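Local coordinates for protein 3-oxoadipate enol-lactonase (Burkholderia xenovorans, PDB 2XUA) that probably hydrolyses 3-oxoadipate enol-lactone in bacterial catechol breakdown, and binds the product analogue laevulinic acid in its pocket, at residues Thr60-Thr74 with Thr181-Ile193. Residues are numbered along the deposited sequence; the frame is centred on the assembly and turned at random.
Sequences TRGHGHSEAPKGPYT and TDKEGYASNCEAI. With SHF (laevulinic acid), chain C.
Gly62 and Gly185 bring the two backbones to 3.7 Å between their CA atoms, where the loop 60-74, between strand 54-58 and helix 75-88 of the alpha/beta hydrolase fold, lies against the first turns of helix 183-195. That helix belongs to the helical insertion between strands 117-123 and 209-214, consistent with the cap domain of the enzyme, so the contact joins a core loop to the cap. With no side chain on either glycine, the loop packs directly on the helix. From there the loop returns along the helix to Tyr73, whose N donates to Ser188 O at 3.2 Å. That carbonyl also keeps its helical bond from Ala192 N, the two donors reaching it from opposite faces of its plane.

The Tyr73 ring is clamped on both faces. Ser188 CB makes a CH-pi contact 3.4 Å from the ring centroid, almost on the normal, while Arg61 CD covers the other face. The phenol OH donates to Pro69 O at 2.7 Å, which ties the far end of the ring back to its own loop. Ser188 OG lies beside its backbone N (chi1 -61°), placing it to donate to Glu184 O.

At the ring's edge sits the amide of Asn189, its plane turned 73° from the ring. Its ND2 donates to Arg61 O at 3.0 Å, and His63 ND1 approaches the same oxygen from the other face, so two donors grip one loop carbonyl. The imidazole's NE2 takes a hydrogen bond from Gly36 N.

Asp182 caps the helix start through OD2 to Gly185 N, and a water links Gly62 O to Asp182 N. Tyr186 on this helix reaches the ligand: its side chain leaves the helix away from the loop, with CG anti to its N (chi1 -180°), and directs OH to O4 of laevulinic acid, 2.7 Å away.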
loop_
_atom_site.group_PDB
_atom_site.type_symbol
_atom_site.label_atom_id
_atom_site.label_comp_id
_atom_site.label_asym_id
_atom_site.label_seq_id
_atom_site.Cartn_x
_atom_site.Cartn_y
_atom_site.Cartn_z
ATOM N N THR B 60 -5.719 9.283 7.600
ATOM C CA THR B 60 -5.863 10.580 8.298
ATOM C C THR B 60 -5.951 11.705 7.261
ATOM O O THR B 60 -5.379 11.618 6.185
ATOM C CB THR B 60 -4.623 10.767 9.204
ATOM O OG1 THR B 60 -4.546 9.685 10.147
ATOM C CG2 THR B 60 -4.692 12.133 10.004
ATOM N N ARG B 61 -6.656 12.790 7.553
ATOM C CA ARG B 61 -6.682 13.901 6.592
ATOM C C ARG B 61 -5.243 14.290 6.194
ATOM O O ARG B 61 -4.310 14.198 6.984
ATOM C CB ARG B 61 -7.397 15.142 7.192
ATOM C CG ARG B 61 -6.840 15.584 8.508
ATOM C CD ARG B 61 -7.388 17.064 8.770
ATOM N NE ARG B 61 -8.843 17.022 9.004
ATOM C CZ ARG B 61 -9.688 18.045 8.843
ATOM N NH1 ARG B 61 -9.245 19.237 8.442
ATOM N NH2 ARG B 61 -10.979 17.880 9.124
ATOM N N GLY B 62 -5.089 14.698 4.961
ATOM C CA GLY B 62 -3.794 15.050 4.395
ATOM C C GLY B 62 -2.968 13.861 3.944
ATOM O O GLY B 62 -1.853 14.077 3.490
ATOM N N HIS B 63 -3.486 12.626 4.120
ATOM C CA HIS B 63 -2.705 11.384 3.848
ATOM C C HIS B 63 -3.406 10.443 2.885
ATOM O O HIS B 63 -4.636 10.472 2.710
ATOM C CB HIS B 63 -2.443 10.582 5.137
ATOM C CG HIS B 63 -1.512 11.261 6.114
ATOM N ND1 HIS B 63 -1.910 12.307 6.923
ATOM C CD2 HIS B 63 -0.203 11.036 6.402
ATOM C CE1 HIS B 63 -0.881 12.700 7.661
ATOM N NE2 HIS B 63 0.161 11.934 7.373
ATOM N N GLY B 64 -2.598 9.597 2.245
ATOM C CA GLY B 64 -3.111 8.413 1.619
ATOM C C GLY B 64 -4.060 8.837 0.542
ATOM O O GLY B 64 -3.688 9.662 -0.331
ATOM N N HIS B 65 -5.274 8.292 0.605
ATOM C CA HIS B 65 -6.263 8.600 -0.404
ATOM C C HIS B 65 -7.343 9.492 0.135
ATOM O O HIS B 65 -8.403 9.641 -0.487
ATOM C CB HIS B 65 -6.815 7.301 -0.975
ATOM C CG HIS B 65 -5.804 6.610 -1.816
ATOM N ND1 HIS B 65 -5.631 6.913 -3.149
ATOM C CD2 HIS B 65 -4.816 5.742 -1.489
ATOM C CE1 HIS B 65 -4.604 6.230 -3.623
ATOM N NE2 HIS B 65 -4.092 5.508 -2.636
ATOM N N SER B 66 -7.073 10.091 1.272
ATOM C CA SER B 66 -8.050 10.979 1.867
ATOM C C SER B 66 -7.795 12.382 1.284
ATOM O O SER B 66 -6.726 12.636 0.677
ATOM C CB SER B 66 -7.923 11.025 3.388
ATOM O OG SER B 66 -8.379 9.800 4.008
ATOM N N GLU B 67 -8.728 13.297 1.524
ATOM C CA GLU B 67 -8.547 14.669 1.091
ATOM C C GLU B 67 -7.463 15.302 1.927
ATOM O O GLU B 67 -7.272 14.941 3.085
ATOM C CB GLU B 67 -9.856 15.413 1.311
ATOM C CG GLU B 67 -9.869 16.900 0.898
ATOM C CD GLU B 67 -11.137 17.599 1.412
ATOM O OE1 GLU B 67 -12.228 17.360 0.855
ATOM O OE2 GLU B 67 -11.063 18.326 2.408
ATOM N N ALA B 68 -6.721 16.233 1.333
ATOM C CA ALA B 68 -5.910 17.147 2.145
ATOM C C ALA B 68 -6.524 18.563 2.198
ATOM O O ALA B 68 -6.123 19.418 1.442
ATOM C CB ALA B 68 -4.505 17.208 1.613
ATOM N N PRO B 69 -7.461 18.824 3.118
ATOM C CA PRO B 69 -8.039 20.169 3.122
ATOM C C PRO B 69 -7.051 21.244 3.599
ATOM O O PRO B 69 -5.847 20.970 3.797
ATOM C CB PRO B 69 -9.204 20.046 4.111
ATOM C CG PRO B 69 -8.818 18.974 5.043
ATOM C CD PRO B 69 -7.754 18.108 4.365
ATOM N N LYS B 70 -7.555 22.477 3.732
ATOM C CA LYS B 70 -6.707 23.631 4.019
ATOM C C LYS B 70 -6.214 23.548 5.448
ATOM O O LYS B 70 -7.009 23.393 6.398
ATOM C CB LYS B 70 -7.463 24.966 3.758
ATOM C CG LYS B 70 -6.777 26.229 4.366
ATOM C CD LYS B 70 -7.489 27.570 3.967
ATOM C CE LYS B 70 -8.733 27.933 4.851
ATOM N NZ LYS B 70 -8.431 28.554 6.205
ATOM N N GLY B 71 -4.899 23.609 5.589
ATOM C CA GLY B 71 -4.294 23.642 6.916
ATOM C C GLY B 71 -4.060 25.068 7.428
ATOM O O GLY B 71 -4.341 26.022 6.698
ATOM N N PRO B 72 -3.548 25.218 8.674
ATOM C CA PRO B 72 -3.040 24.154 9.556
ATOM C C PRO B 72 -4.161 23.221 10.002
ATOM O O PRO B 72 -5.317 23.596 9.884
ATOM C CB PRO B 72 -2.565 24.923 10.778
ATOM C CG PRO B 72 -3.507 26.070 10.881
ATOM C CD PRO B 72 -3.713 26.488 9.414
ATOM N N TYR B 73 -3.834 22.029 10.517
ATOM C CA TYR B 73 -4.876 21.167 11.091
ATOM C C TYR B 73 -4.750 21.251 12.572
ATOM O O TYR B 73 -3.732 21.736 13.122
ATOM C CB TYR B 73 -4.765 19.688 10.640
ATOM C CG TYR B 73 -4.774 19.476 9.159
ATOM C CD1 TYR B 73 -5.427 20.351 8.308
ATOM C CD2 TYR B 73 -4.183 18.344 8.604
ATOM C CE1 TYR B 73 -5.431 20.136 6.942
ATOM C CE2 TYR B 73 -4.204 18.118 7.274
ATOM C CZ TYR B 73 -4.825 19.014 6.421
ATOM O OH TYR B 73 -4.806 18.778 5.071
ATOM N N THR B 74 -5.767 20.772 13.249
ATOM C CA THR B 74 -5.720 20.800 14.687
ATOM C C THR B 74 -6.055 19.433 15.209
ATOM O O THR B 74 -6.704 18.645 14.490
ATOM C CB THR B 74 -6.732 21.822 15.255
ATOM O OG1 THR B 74 -8.071 21.372 14.978
ATOM C CG2 THR B 74 -6.513 23.223 14.615
ATOM N N THR B 181 2.879 11.297 0.005
ATOM C CA THR B 181 1.952 12.044 0.893
ATOM C C THR B 181 1.866 13.483 0.412
ATOM O O THR B 181 2.901 14.096 0.110
ATOM C CB THR B 181 2.424 11.974 2.351
ATOM O OG1 THR B 181 2.390 10.585 2.734
ATOM C CG2 THR B 181 1.450 12.685 3.321
ATOM N N ASP B 182 0.647 14.043 0.360
ATOM C CA ASP B 182 0.509 15.431 -0.034
ATOM C C ASP B 182 1.398 16.319 0.908
ATOM O O ASP B 182 1.286 16.234 2.131
ATOM C CB ASP B 182 -0.937 15.837 0.111
ATOM C CG ASP B 182 -1.192 17.258 -0.390
ATOM O OD1 ASP B 182 -1.651 17.376 -1.515
ATOM O OD2 ASP B 182 -0.975 18.232 0.337
ATOM N N LYS B 183 2.278 17.140 0.347
ATOM C CA LYS B 183 3.229 17.886 1.200
ATOM C C LYS B 183 2.572 18.916 2.110
ATOM O O LYS B 183 3.009 19.100 3.239
ATOM C CB LYS B 183 4.371 18.487 0.369
ATOM C CG LYS B 183 4.059 19.700 -0.430
ATOM C CD LYS B 183 5.124 19.866 -1.475
ATOM C CE LYS B 183 4.494 20.398 -2.743
ATOM N NZ LYS B 183 5.545 21.191 -3.411
ATOM N N GLU B 184 1.512 19.565 1.607
ATOM C CA GLU B 184 0.714 20.522 2.396
ATOM C C GLU B 184 -0.044 19.776 3.483
ATOM O O GLU B 184 -0.050 20.205 4.650
ATOM C CB GLU B 184 -0.276 21.341 1.501
ATOM C CG GLU B 184 -1.170 22.265 2.303
ATOM C CD GLU B 184 -0.424 23.193 3.263
ATOM O OE1 GLU B 184 -1.013 23.593 4.290
ATOM O OE2 GLU B 184 0.772 23.528 3.015
ATOM N N GLY B 185 -0.623 18.612 3.110
ATOM C CA GLY B 185 -1.308 17.749 4.090
ATOM C C GLY B 185 -0.374 17.352 5.217
ATOM O O GLY B 185 -0.719 17.403 6.384
ATOM N N TYR B 186 0.820 16.927 4.860
ATOM C CA TYR B 186 1.832 16.500 5.844
ATOM C C TYR B 186 2.250 17.685 6.743
ATOM O O TYR B 186 2.210 17.602 7.960
ATOM C CB TYR B 186 3.049 16.003 5.082
ATOM C CG TYR B 186 4.171 15.530 5.964
ATOM C CD1 TYR B 186 4.239 14.190 6.396
ATOM C CD2 TYR B 186 5.164 16.426 6.406
ATOM C CE1 TYR B 186 5.306 13.729 7.187
ATOM C CE2 TYR B 186 6.216 15.986 7.250
ATOM C CZ TYR B 186 6.291 14.641 7.621
ATOM O OH TYR B 186 7.313 14.191 8.450
ATOM N N ALA B 187 2.672 18.787 6.137
ATOM C CA ALA B 187 2.980 19.988 6.932
ATOM C C ALA B 187 1.796 20.419 7.850
ATOM O O ALA B 187 1.999 20.795 9.008
ATOM C CB ALA B 187 3.377 21.123 5.986
ATOM N N SER B 188 0.557 20.359 7.377
ATOM C CA SER B 188 -0.532 20.797 8.262
ATOM C C SER B 188 -0.684 19.919 9.492
ATOM O O SER B 188 -1.130 20.378 10.533
ATOM C CB SER B 188 -1.865 20.891 7.528
ATOM O OG SER B 188 -1.755 21.841 6.492
ATOM N N ASN B 189 -0.348 18.635 9.342
ATOM C CA ASN B 189 -0.368 17.683 10.461
ATOM C C ASN B 189 0.816 17.955 11.352
ATOM O O ASN B 189 0.707 17.864 12.584
ATOM C CB ASN B 189 -0.388 16.237 9.928
ATOM C CG ASN B 189 -1.795 15.815 9.491
ATOM O OD1 ASN B 189 -2.666 15.720 10.322
ATOM N ND2 ASN B 189 -2.024 15.626 8.211
ATOM N N CYS B 190 1.944 18.350 10.777
ATOM C CA CYS B 190 3.048 18.790 11.640
ATOM C C CYS B 190 2.585 19.863 12.619
ATOM O O CYS B 190 2.844 19.783 13.820
ATOM C CB CYS B 190 4.187 19.357 10.791
ATOM S SG CYS B 190 5.085 18.118 9.818
ATOM N N GLU B 191 1.875 20.846 12.059
ATOM C CA GLU B 191 1.299 21.944 12.819
ATOM C C GLU B 191 0.345 21.440 13.885
ATOM O O GLU B 191 0.499 21.778 15.081
ATOM C CB GLU B 191 0.670 22.965 11.858
ATOM C CG GLU B 191 1.771 23.741 11.153
ATOM C CD GLU B 191 1.356 24.491 9.860
ATOM O OE1 GLU B 191 0.385 24.118 9.166
ATOM O OE2 GLU B 191 2.102 25.421 9.495
ATOM N N ALA B 192 -0.573 20.538 13.493
ATOM C CA ALA B 192 -1.445 19.948 14.506
ATOM C C ALA B 192 -0.766 19.303 15.692
ATOM O O ALA B 192 -1.232 19.460 16.843
ATOM C CB ALA B 192 -2.492 18.963 13.878
ATOM N N ILE B 193 0.229 18.440 15.419
ATOM C CA ILE B 193 0.907 17.715 16.474
ATOM C C ILE B 193 1.683 18.740 17.368
ATOM O O ILE B 193 1.674 18.645 18.596
ATOM C CB ILE B 193 1.876 16.684 15.866
ATOM C CG1 ILE B 193 1.093 15.609 15.036
ATOM C CG2 ILE B 193 2.767 16.095 16.923
ATOM C CD1 ILE B 193 1.967 15.079 13.861
HETATM C C4 SHF C . 6.745 11.466 10.762
HETATM C C5 SHF C . 5.868 10.278 11.181
HETATM C C3 SHF C . 7.611 12.188 11.807
HETATM C C2 SHF C . 8.024 11.427 13.093
HETATM C C1 SHF C . 9.346 12.020 13.742
HETATM O O4 SHF C . 6.786 11.814 9.567
HETATM O O1 SHF C . 10.380 11.399 13.433
HETATM O OH1 SHF C . 9.321 12.984 14.580
HETATM O O HOH W 1 -1.685 12.689 0.751
HETATM O O HOH W 2 0.040 9.203 3.224
#